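Local structure of aldehyde dehydrogenase (Burkholderia thailandensis, 5J6B) at residues A[261-266]-A[298-303]. The protein binds NADPH and probably oxidises aldehydes to carboxylic acids with a nicotinamide cofactor. Sequence-based numbering, arbitrary orientation.
Sequences NAAAIV and RIIAHA
A263 to V266 pair in parallel with R298 to A301, the two strand axes 13° apart and 4.6 Å at closest approach. Five backbone hydrogen bonds join them, from R298 N to A262 O (3.1 Å) through to H302 N on V266 O (2.9 Å). Helix 274-286 connects the strands, completing a beta-alpha-beta unit in the sheet of the domain that, in aldehyde dehydrogenases, carries the catalytic machinery.

On the face of A263, I265, R298 and I300, the arginine chain bends at chi3, turning its guanidinium back to N261. R298 NE (2.9 Å) and R298 NH2 (3.3 Å) both bind N261 O, which lies in the guanidinium plane; the NE bond is the straighter, 163° at the hydrogen. A263 CB packs over one guanidinium face; N261 ND2 lies over the opposite face, nearest R298 NE, the amide and guanidinium planes 20° apart. I300 CD1 meets A263 CB at 4.0 Å. On the opposite face of the sheet, with A264 and I299, V266 CB meets A301 CB (4.2 Å), and helix 303-319 covers both residues.

R298 NH1 bonds to R407 O and Y384 OH, and R298 NH2 to V408 O, while S411 and Y384 hold the N261 amide. The buried guanidinium thus meets largely neutral oxygens, which would probably stabilise its positive charge and limit its rotation.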
loop_
_atom_site.group_PDB
_atom_site.type_symbol
_atom_site.label_atom_id
_atom_site.label_comp_id
_atom_site.label_asym_id
_atom_site.label_seq_id
_atom_site.Cartn_x
_atom_site.Cartn_y
_atom_site.Cartn_z
ATOM N N ASN A 261 6.057 18.789 -26.760
ATOM C CA ASN A 261 5.511 18.740 -28.120
ATOM C C ASN A 261 4.849 17.377 -28.338
ATOM O O ASN A 261 5.286 16.575 -29.164
ATOM C CB ASN A 261 6.609 19.055 -29.186
ATOM C CG ASN A 261 7.813 18.108 -29.135
ATOM O OD1 ASN A 261 8.070 17.429 -28.134
ATOM N ND2 ASN A 261 8.570 18.082 -30.223
ATOM N N ALA A 262 3.749 17.147 -27.618
ATOM C CA ALA A 262 3.191 15.809 -27.477
ATOM C C ALA A 262 2.777 15.223 -28.819
ATOM O O ALA A 262 2.311 15.926 -29.723
ATOM C CB ALA A 262 1.980 15.813 -26.539
ATOM N N ALA A 263 2.944 13.910 -28.924
ATOM C CA ALA A 263 2.652 13.153 -30.130
ATOM C C ALA A 263 1.564 12.120 -29.860
ATOM O O ALA A 263 1.410 11.623 -28.733
ATOM C CB ALA A 263 3.911 12.440 -30.661
ATOM N N ALA A 264 0.818 11.803 -30.917
ATOM C CA ALA A 264 -0.171 10.732 -30.914
ATOM C C ALA A 264 0.133 9.818 -32.090
ATOM O O ALA A 264 0.300 10.294 -33.216
ATOM C CB ALA A 264 -1.605 11.277 -31.023
ATOM N N ILE A 265 0.216 8.518 -31.825
ATOM C CA ILE A 265 0.395 7.499 -32.856
ATOM C C ILE A 265 -0.972 6.940 -33.218
ATOM O O ILE A 265 -1.786 6.642 -32.331
ATOM C CB ILE A 265 1.329 6.366 -32.374
ATOM C CG1 ILE A 265 2.756 6.877 -32.175
ATOM C CG2 ILE A 265 1.312 5.172 -33.356
ATOM C CD1 ILE A 265 3.652 5.887 -31.438
ATOM N N VAL A 266 -1.227 6.777 -34.516
ATOM C CA VAL A 266 -2.421 6.083 -34.992
ATOM C C VAL A 266 -1.954 4.806 -35.688
ATOM O O VAL A 266 -1.326 4.866 -36.751
ATOM C CB VAL A 266 -3.269 6.954 -35.928
ATOM C CG1 VAL A 266 -4.529 6.195 -36.327
ATOM C CG2 VAL A 266 -3.629 8.290 -35.239
ATOM N N ARG A 298 2.069 16.625 -32.717
ATOM C CA ARG A 298 2.567 15.755 -33.775
ATOM C C ARG A 298 1.656 14.540 -33.906
ATOM O O ARG A 298 1.368 13.868 -32.915
ATOM C CB ARG A 298 4.004 15.314 -33.474
ATOM C CG ARG A 298 4.979 16.482 -33.268
ATOM C CD ARG A 298 6.378 15.937 -32.940
ATOM N NE ARG A 298 6.484 15.466 -31.558
ATOM C CZ ARG A 298 7.225 14.427 -31.172
ATOM N NH1 ARG A 298 7.904 13.730 -32.072
ATOM N NH2 ARG A 298 7.273 14.079 -29.887
ATOM N N ILE A 299 1.203 14.261 -35.122
ATOM C CA ILE A 299 0.373 13.095 -35.396
ATOM C C ILE A 299 1.175 12.161 -36.287
ATOM O O ILE A 299 1.588 12.552 -37.381
ATOM C CB ILE A 299 -0.952 13.482 -36.068
ATOM C CG1 ILE A 299 -1.718 14.479 -35.184
ATOM C CG2 ILE A 299 -1.768 12.222 -36.360
ATOM C CD1 ILE A 299 -2.844 15.205 -35.902
ATOM N N ILE A 300 1.364 10.923 -35.825
ATOM C CA ILE A 300 2.213 9.923 -36.470
ATOM C C ILE A 300 1.295 8.764 -36.847
ATOM O O ILE A 300 0.921 7.955 -35.989
ATOM C CB ILE A 300 3.348 9.465 -35.543
ATOM C CG1 ILE A 300 4.177 10.670 -35.071
ATOM C CG2 ILE A 300 4.232 8.414 -36.224
ATOM C CD1 ILE A 300 5.060 10.392 -33.843
ATOM N N ALA A 301 0.911 8.683 -38.124
ATOM C CA ALA A 301 -0.158 7.798 -38.570
ATOM C C ALA A 301 0.374 6.716 -39.497
ATOM O O ALA A 301 1.178 6.995 -40.394
ATOM C CB ALA A 301 -1.257 8.587 -39.291
ATOM N N HIS A 302 -0.113 5.491 -39.296
ATOM C CA HIS A 302 0.348 4.353 -40.081
ATOM C C HIS A 302 -0.111 4.461 -41.533
ATOM O O HIS A 302 -1.241 4.877 -41.824
ATOM C CB HIS A 302 -0.156 3.039 -39.473
ATOM C CG HIS A 302 0.557 1.829 -39.998
ATOM N ND1 HIS A 302 0.223 1.223 -41.192
ATOM C CD2 HIS A 302 1.592 1.118 -39.494
ATOM C CE1 HIS A 302 1.018 0.188 -41.399
ATOM N NE2 HIS A 302 1.863 0.106 -40.389
ATOM N N ALA A 303 0.780 4.054 -42.443
ATOM C CA ALA A 303 0.524 4.117 -43.879
ATOM C C ALA A 303 -0.790 3.449 -44.269
ATOM O O ALA A 303 -1.453 3.893 -45.209
ATOM C CB ALA A 303 1.695 3.462 -44.633
HETATM O O HOH W 1 6.834 15.149 -26.730
#